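PDB 3GF8: putative polysaccharide binding proteins (DUF1812) from Bacteroides thetaiotaomicron VPI-5482, which probably takes part in fimbrial assembly as an outer-membrane lipoprotein of the FimB/Mfa2 family, its exact role and any polysaccharide binding being unproven. Local coordinates for residues Glu71-Val74 with Gly75-Phe79; Phe156-Thr160 with Gly161-Leu165; Asn254-Thr257 with Gln258-Leu261. One frame throughout, in Å; residues are numbered along the deposited sequence. Where two conformers were deposited one is given.

The three contacts are local ones, each made within a single short run of chain, and together they illustrate how the places where strands and helices begin or end are secured. Contact 1 closes the loop leading into strand 75-83, contact 2 turns the chain at the end of strand 139-158, and contact 3 starts helix 257-263. Contacts 1 and 2 lie on opposite sides of the centre of the chain, their own centres about 60 Å apart. Contact 3 falls at intermediate range, its centre about 34 Å from that of contact 1 and about 31 Å from that of contact 2. None touches another: even contacts 2 and 3 keep about 16 Å between nearest atoms.

Contact 1 of 3, residues Glu71-Val74 with Gly75-Phe79; sequences ELPV and GQYQF
Leu72 lays its CD2 methyl over one face of the Tyr77 ring, 3.6 Å from the ring centroid and only 15° off the ring normal, a CH-pi contact. The same methyl also meets Phe79, but there at the ring edge and in its plane, with CD2 3.5 Å from CZ of Phe79. One methyl of the leucine thus meets the face of one aromatic and the rim of another, two residues further along the same strand. CG of Leu72 adds to the layer, 3.6 Å from CZ of Tyr77.

Pro73 supplies the polar half of the contact. Its carbonyl oxygen receives the hydroxyl of Tyr77 in a short hydrogen bond, OH to O 2.5 Å. The oxygen lies at the edge of the tyrosine ring, near its plane, whereas the donor stands well above the carbonyl plane, 48° out of it. On the proline ring, CD comes within 3.3 Å of the Tyr77 OH, the two side chains crossing at about a right angle.

A tyrosine whose hydroxyl reaches back to the backbone four residues earlier, across a loop entering a beta strand, is a tyrosine corner, and the run Leu-Pro-Val-Gly-Gln-Tyr carries the leucine and glycine expected of it. The bond from CA to CB of Val74 points away from the turn. Gly75 then takes a phi of 157°, at which any side chain would be driven against the carbonyl oxygen of Val74.

From Gly75 onward the chain joins strand 75-83, whose Gly75, Tyr77 and Phe79 make backbone hydrogen bonds with Phe133, Val131 and Ile129 of strand 124-133. Leu72 packs on Leu16 and Phe52, while Tyr77 rests on Val43 and Leu51 of strands 38-44 and 50-57.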
loop_
_atom_site.group_PDB
_atom_site.type_symbol
_atom_site.label_atom_id
_atom_site.label_comp_id
_atom_site.label_asym_id
_atom_site.label_seq_id
_atom_site.Cartn_x
_atom_site.Cartn_y
_atom_site.Cartn_z
ATOM N N GLU A 71 11.466 10.557 -25.048
ATOM C CA GLU A 71 11.443 10.826 -26.502
ATOM C C GLU A 71 10.088 10.445 -27.071
ATOM O O GLU A 71 9.724 9.286 -27.067
ATOM C CB GLU A 71 12.538 10.044 -27.233
ATOM C CG GLU A 71 12.459 10.106 -28.775
ATOM C CD GLU A 71 12.752 11.483 -29.320
ATOM O OE1 GLU A 71 13.694 12.124 -28.809
ATOM O OE2 GLU A 71 12.049 11.921 -30.258
ATOM N N LEU A 72 9.359 11.423 -27.573
ATOM C CA LEU A 72 7.990 11.222 -27.980
ATOM C C LEU A 72 7.708 12.113 -29.167
ATOM O O LEU A 72 8.172 13.264 -29.232
ATOM C CB LEU A 72 7.057 11.583 -26.797
ATOM C CG LEU A 72 5.848 10.666 -26.562
ATOM C CD1 LEU A 72 6.312 9.245 -26.552
ATOM C CD2 LEU A 72 5.110 10.966 -25.267
ATOM N N PRO A 73 6.965 11.602 -30.141
ATOM C CA PRO A 73 6.586 12.502 -31.237
ATOM C C PRO A 73 5.550 13.500 -30.777
ATOM O O PRO A 73 4.924 13.314 -29.744
ATOM C CB PRO A 73 5.980 11.564 -32.269
ATOM C CG PRO A 73 6.295 10.193 -31.796
ATOM C CD PRO A 73 6.461 10.243 -30.342
ATOM N N VAL A 74 5.361 14.562 -31.525
ATOM C CA VAL A 74 4.244 15.433 -31.273
ATOM C C VAL A 74 3.013 14.548 -31.192
ATOM O O VAL A 74 2.899 13.601 -31.950
ATOM C CB VAL A 74 4.045 16.415 -32.426
ATOM C CG1 VAL A 74 2.731 17.209 -32.247
ATOM C CG2 VAL A 74 5.262 17.309 -32.562
ATOM N N GLY A 75 2.111 14.829 -30.260
ATOM C CA GLY A 75 0.830 14.145 -30.219
ATOM C C GLY A 75 0.178 14.164 -28.858
ATOM O O GLY A 75 0.651 14.848 -27.941
ATOM N N GLN A 76 -0.926 13.432 -28.744
ATOM C CA GLN A 76 -1.632 13.276 -27.479
ATOM C C GLN A 76 -1.483 11.859 -26.918
ATOM O O GLN A 76 -1.563 10.876 -27.654
ATOM C CB GLN A 76 -3.096 13.631 -27.672
ATOM C CG GLN A 76 -3.267 15.127 -27.890
ATOM C CD GLN A 76 -4.692 15.509 -28.170
ATOM O OE1 GLN A 76 -5.395 16.005 -27.283
ATOM N NE2 GLN A 76 -5.142 15.276 -29.409
ATOM N N TYR A 77 -1.290 11.773 -25.606
ATOM C CA TYR A 77 -0.947 10.523 -24.941
ATOM C C TYR A 77 -1.614 10.456 -23.571
ATOM O O TYR A 77 -2.033 11.473 -23.036
ATOM C CB TYR A 77 0.570 10.442 -24.734
ATOM C CG TYR A 77 1.350 10.637 -25.998
ATOM C CD1 TYR A 77 1.578 9.580 -26.878
ATOM C CD2 TYR A 77 1.843 11.887 -26.335
ATOM C CE1 TYR A 77 2.294 9.777 -28.057
ATOM C CE2 TYR A 77 2.563 12.084 -27.476
ATOM C CZ TYR A 77 2.774 11.046 -28.346
ATOM O OH TYR A 77 3.494 11.279 -29.479
ATOM N N GLN A 78 -1.700 9.256 -23.015
ATOM C CA GLN A 78 -1.898 9.110 -21.581
ATOM C C GLN A 78 -0.682 8.466 -20.960
ATOM O O GLN A 78 -0.101 7.562 -21.548
ATOM C CB GLN A 78 -3.124 8.302 -21.283
ATOM C CG GLN A 78 -4.368 8.951 -21.802
ATOM C CD GLN A 78 -5.604 8.222 -21.381
ATOM O OE1 GLN A 78 -5.837 7.089 -21.788
ATOM N NE2 GLN A 78 -6.424 8.880 -20.567
ATOM N N PHE A 79 -0.258 8.985 -19.806
ATOM C CA PHE A 79 0.838 8.399 -19.051
ATOM C C PHE A 79 0.291 7.933 -17.726
ATOM O O PHE A 79 -0.639 8.537 -17.163
ATOM C CB PHE A 79 1.970 9.391 -18.688
ATOM C CG PHE A 79 2.716 10.043 -19.856
ATOM C CD1 PHE A 79 2.528 9.676 -21.179
ATOM C CD2 PHE A 79 3.666 11.042 -19.569
ATOM C CE1 PHE A 79 3.240 10.331 -22.207
ATOM C CE2 PHE A 79 4.371 11.686 -20.556
ATOM C CZ PHE A 79 4.172 11.326 -21.897
#

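Contact 2 of 3, residues Phe156-Thr160 with Gly161-Leu165; sequences FQSYT and GSWTL
Ser158 OG is gripped by two backbone amides: Gly161 N lies 2.8 Å from it and Ser162 N 3.4 Å, both as weak, bent hydrogen bonds. The hydroxyl is put there by a chi1 of 175°, anti to the serine's own nitrogen, while CB of Ser158 sits over the five-membered ring of Trp163, 3.7 Å from its centroid, in a CH-pi contact. A water links Thr160 N to Trp163 NE1, which donates to it at 2.9 Å. With Tyr159 and Thr160 in its middle, 158-161 is a type I beta turn, its Gly161 N to Ser158 O bond weak, and Gly161 follows at positive phi; thus strand 139-158 ends and the chain reverses. Replacing Trp163 by an alanine would probably open a gap against Ser158 CB and leave that water without its indole mate. Across the same turn, Thr160 OG1 and Ser162 OG share a 2.9 Å hydrogen bond. A second water accepts from Ser158 N and Leu165 N, spanning the two arms. Leu165 CD1 packs 3.5 Å from CB of Phe156, whose ring meets Phe271 of strand 266-273 with nearly parallel planes, and Leu165 itself also touches Leu273 and Trp277.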
loop_
_atom_site.group_PDB
_atom_site.type_symbol
_atom_site.label_atom_id
_atom_site.label_comp_id
_atom_site.label_asym_id
_atom_site.label_seq_id
_atom_site.Cartn_x
_atom_site.Cartn_y
_atom_site.Cartn_z
ATOM N N PHE A 156 -0.220 -6.598 21.275
ATOM C CA PHE A 156 -1.396 -7.084 21.942
ATOM C C PHE A 156 -1.061 -7.190 23.412
ATOM O O PHE A 156 -0.162 -7.927 23.768
ATOM C CB PHE A 156 -1.810 -8.453 21.364
ATOM C CG PHE A 156 -2.030 -8.430 19.884
ATOM C CD1 PHE A 156 -0.981 -8.608 19.025
ATOM C CD2 PHE A 156 -3.291 -8.204 19.364
ATOM C CE1 PHE A 156 -1.179 -8.540 17.662
ATOM C CE2 PHE A 156 -3.495 -8.135 18.004
ATOM C CZ PHE A 156 -2.452 -8.305 17.155
ATOM N N GLN A 157 -1.798 -6.460 24.254
ATOM C CA GLN A 157 -1.632 -6.497 25.708
ATOM C C GLN A 157 -2.944 -6.561 26.468
ATOM O O GLN A 157 -4.023 -6.148 26.006
ATOM C CB GLN A 157 -0.950 -5.232 26.206
ATOM C CG GLN A 157 0.303 -4.831 25.503
ATOM C CD GLN A 157 0.714 -3.391 25.849
ATOM O OE1 GLN A 157 0.133 -2.762 26.739
ATOM N NE2 GLN A 157 1.725 -2.873 25.140
ATOM N N SER A 158 -2.821 -7.033 27.685
ATOM C CA SER A 158 -3.894 -6.997 28.642
ATOM C C SER A 158 -4.248 -5.543 28.961
ATOM O O SER A 158 -3.363 -4.738 29.283
ATOM C CB SER A 158 -3.434 -7.698 29.925
ATOM O OG SER A 158 -4.426 -7.570 30.923
ATOM N N TYR A 159 -5.535 -5.224 28.893
ATOM C CA TYR A 159 -6.012 -3.905 29.227
ATOM C C TYR A 159 -5.775 -3.571 30.695
ATOM O O TYR A 159 -5.362 -2.467 31.010
ATOM C CB TYR A 159 -7.506 -3.772 28.939
ATOM C CG TYR A 159 -8.078 -2.472 29.452
ATOM C CD1 TYR A 159 -7.758 -1.283 28.840
ATOM C CD2 TYR A 159 -8.867 -2.433 30.601
ATOM C CE1 TYR A 159 -8.244 -0.101 29.293
ATOM C CE2 TYR A 159 -9.353 -1.243 31.086
ATOM C CZ TYR A 159 -9.038 -0.081 30.420
ATOM O OH TYR A 159 -9.492 1.120 30.859
ATOM N N THR A 160 -6.070 -4.499 31.594
ATOM C CA THR A 160 -5.850 -4.243 33.019
ATOM C C THR A 160 -4.482 -4.722 33.488
ATOM O O THR A 160 -4.107 -4.466 34.609
ATOM C CB THR A 160 -6.870 -4.974 33.869
ATOM O OG1 THR A 160 -6.735 -6.367 33.599
ATOM C CG2 THR A 160 -8.298 -4.490 33.569
ATOM N N GLY A 161 -3.740 -5.423 32.641
ATOM C CA GLY A 161 -2.471 -6.015 33.059
ATOM C C GLY A 161 -2.648 -7.072 34.138
ATOM O O GLY A 161 -1.715 -7.355 34.868
ATOM N N SER A 162 -3.841 -7.658 34.238
ATOM C CA SER A 162 -4.147 -8.619 35.296
ATOM C C SER A 162 -3.845 -10.026 34.806
ATOM O O SER A 162 -4.073 -11.020 35.517
ATOM C CB SER A 162 -5.611 -8.527 35.677
ATOM O OG SER A 162 -6.409 -9.050 34.633
ATOM N N TRP A 163 -3.351 -10.100 33.574
ATOM C CA TRP A 163 -2.949 -11.334 32.970
ATOM C C TRP A 163 -1.951 -10.937 31.905
ATOM O O TRP A 163 -2.019 -9.834 31.399
ATOM C CB TRP A 163 -4.165 -12.052 32.380
ATOM C CG TRP A 163 -4.898 -11.299 31.303
ATOM C CD1 TRP A 163 -5.790 -10.282 31.477
ATOM C CD2 TRP A 163 -4.819 -11.527 29.886
ATOM N NE1 TRP A 163 -6.269 -9.856 30.249
ATOM C CE2 TRP A 163 -5.691 -10.605 29.261
ATOM C CE3 TRP A 163 -4.109 -12.425 29.092
ATOM C CZ2 TRP A 163 -5.854 -10.538 27.873
ATOM C CZ3 TRP A 163 -4.280 -12.368 27.714
ATOM C CH2 TRP A 163 -5.159 -11.430 27.119
ATOM N N THR A 164 -1.002 -11.809 31.598
ATOM C CA THR A 164 -0.010 -11.515 30.576
ATOM C C THR A 164 -0.435 -12.200 29.318
ATOM O O THR A 164 -0.522 -13.433 29.254
ATOM C CB THR A 164 1.409 -12.034 30.898
ATOM O OG1 THR A 164 1.784 -11.613 32.211
ATOM C CG2 THR A 164 2.445 -11.511 29.831
ATOM N N LEU A 165 -0.716 -11.391 28.313
ATOM C CA LEU A 165 -0.870 -11.900 26.978
ATOM C C LEU A 165 0.531 -12.260 26.500
ATOM O O LEU A 165 1.400 -11.408 26.486
ATOM C CB LEU A 165 -1.513 -10.830 26.095
ATOM C CG LEU A 165 -2.054 -11.325 24.763
ATOM C CD1 LEU A 165 -2.917 -10.211 24.171
ATOM C CD2 LEU A 165 -0.912 -11.794 23.819
HETATM O O HOH W 1 -0.479 -8.305 28.738
HETATM O O HOH W 2 -7.450 -7.293 30.759
#

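Contact 3 of 3, residues Asn254-Thr257 with Gln258-Leu261; sequences NLST and QEYL
Ser256 and Glu259 form the capping bond of this helix start: Glu259 N donates to Ser256 OG over 3.2 Å, with an N-H...O angle of 154°. Ser256 is the N-cap, and its chi1 of 74° swings the hydroxyl between its own nitrogen and carbonyl carbon, facing the first turn. Serine followed by glutamate three residues on is the sequence pattern of a capping box, yet the return bond is missing, since Glu259 OE1 stands 4.5 Å from Ser256 N and OE2 makes a salt bridge with Arg263 instead.

Regular backbone hydrogen bonds take over at once. Tyr260 N reaches Ser256 O at 2.9 Å, and Leu261 N reaches Thr257 O at the same length and nearly straight, 170° at the hydrogen.

The apolar contacts flank this first turn. Leu255, just before the cap, brings CD1 to 4.1 Å from CB of Tyr260, the pairing known as a hydrophobic staple. Its other methyl, CD2, lies 3.7 Å from CD of Glu259, the two side chains crossing at about a right angle. Thr257 and Leu261 run side by side, CG2 3.8 Å from CD1, and lean on Ala246 and Leu245 of helix 241-246 respectively.

Polar ends are engaged beyond the turn: Tyr260 OH bonds Glu251, while Gln258 bonds Glu219 N through OE1 and Leu217 O and Asp262 through NE2.

Chemically, the hydroxyl of Ser256 supplies an acceptor for an amide that has no preceding helical carbonyl to bond. The carboxylate of Glu259, in the first turn, would probably be favoured by the positive end of the helix dipole as well as by Arg263, which is consistent with its remaining ionised.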
loop_
_atom_site.group_PDB
_atom_site.type_symbol
_atom_site.label_atom_id
_atom_site.label_comp_id
_atom_site.label_asym_id
_atom_site.label_seq_id
_atom_site.Cartn_x
_atom_site.Cartn_y
_atom_site.Cartn_z
ATOM N N ASN A 254 -8.434 16.072 9.047
ATOM C CA ASN A 254 -9.739 16.174 8.369
ATOM C C ASN A 254 -9.671 15.333 7.105
ATOM O O ASN A 254 -9.496 15.870 5.998
ATOM C CB ASN A 254 -10.073 17.642 7.989
ATOM N N LEU A 255 -9.758 14.015 7.270
ATOM C CA LEU A 255 -9.636 13.129 6.150
ATOM C C LEU A 255 -10.806 12.165 6.119
ATOM O O LEU A 255 -11.237 11.630 7.143
ATOM C CB LEU A 255 -8.317 12.354 6.235
ATOM C CG LEU A 255 -7.045 13.199 6.388
ATOM C CD1 LEU A 255 -5.831 12.278 6.478
ATOM C CD2 LEU A 255 -6.897 14.200 5.250
ATOM N N SER A 256 -11.297 11.932 4.914
ATOM C CA SER A 256 -12.118 10.777 4.638
ATOM C C SER A 256 -11.309 9.500 4.902
ATOM O O SER A 256 -10.066 9.499 4.844
ATOM C CB SER A 256 -12.551 10.794 3.178
ATOM O OG SER A 256 -11.451 10.453 2.319
ATOM N N THR A 257 -12.029 8.413 5.177
ATOM C CA THR A 257 -11.406 7.128 5.401
ATOM C C THR A 257 -10.417 6.761 4.299
ATOM O O THR A 257 -9.283 6.394 4.597
ATOM C CB THR A 257 -12.458 6.040 5.543
ATOM O OG1 THR A 257 -13.308 6.400 6.626
ATOM C CG2 THR A 257 -11.823 4.650 5.811
ATOM N N GLN A 258 -10.807 6.879 3.032
ATOM C CA GLN A 258 -9.917 6.428 1.948
ATOM C C GLN A 258 -8.670 7.280 1.854
ATOM O O GLN A 258 -7.591 6.795 1.546
ATOM C CB GLN A 258 -10.601 6.418 0.588
ATOM C CG GLN A 258 -9.713 5.737 -0.509
ATOM C CD GLN A 258 -9.377 4.290 -0.161
ATOM O OE1 GLN A 258 -10.272 3.488 0.025
ATOM N NE2 GLN A 258 -8.078 3.975 -0.016
ATOM N N GLU A 259 -8.831 8.569 2.117
ATOM C CA GLU A 259 -7.725 9.471 2.060
ATOM C C GLU A 259 -6.732 9.200 3.155
ATOM O O GLU A 259 -5.529 9.250 2.902
ATOM C CB GLU A 259 -8.188 10.913 2.119
ATOM C CG GLU A 259 -7.015 11.874 1.981
ATOM C CD GLU A 259 -7.436 13.310 1.703
ATOM O OE1 GLU A 259 -8.675 13.599 1.690
ATOM O OE2 GLU A 259 -6.511 14.136 1.496
ATOM N N TYR A 260 -7.226 8.895 4.361
ATOM C CA TYR A 260 -6.341 8.498 5.449
ATOM C C TYR A 260 -5.634 7.178 5.116
ATOM O O TYR A 260 -4.417 7.045 5.257
ATOM C CB TYR A 260 -7.111 8.341 6.737
ATOM C CG TYR A 260 -6.277 7.826 7.877
ATOM C CD1 TYR A 260 -5.122 8.481 8.267
ATOM C CD2 TYR A 260 -6.658 6.686 8.588
ATOM C CE1 TYR A 260 -4.366 8.005 9.328
ATOM C CE2 TYR A 260 -5.931 6.230 9.663
ATOM C CZ TYR A 260 -4.776 6.887 10.020
ATOM O OH TYR A 260 -4.043 6.421 11.063
ATOM N N LEU A 261 -6.404 6.207 4.652
ATOM C CA LEU A 261 -5.828 4.913 4.278
ATOM C C LEU A 261 -4.735 5.025 3.184
ATOM O O LEU A 261 -3.732 4.287 3.206
ATOM C CB LEU A 261 -6.924 3.957 3.833
ATOM C CG LEU A 261 -7.930 3.561 4.917
ATOM C CD1 LEU A 261 -8.976 2.577 4.306
ATOM C CD2 LEU A 261 -7.218 2.993 6.143
#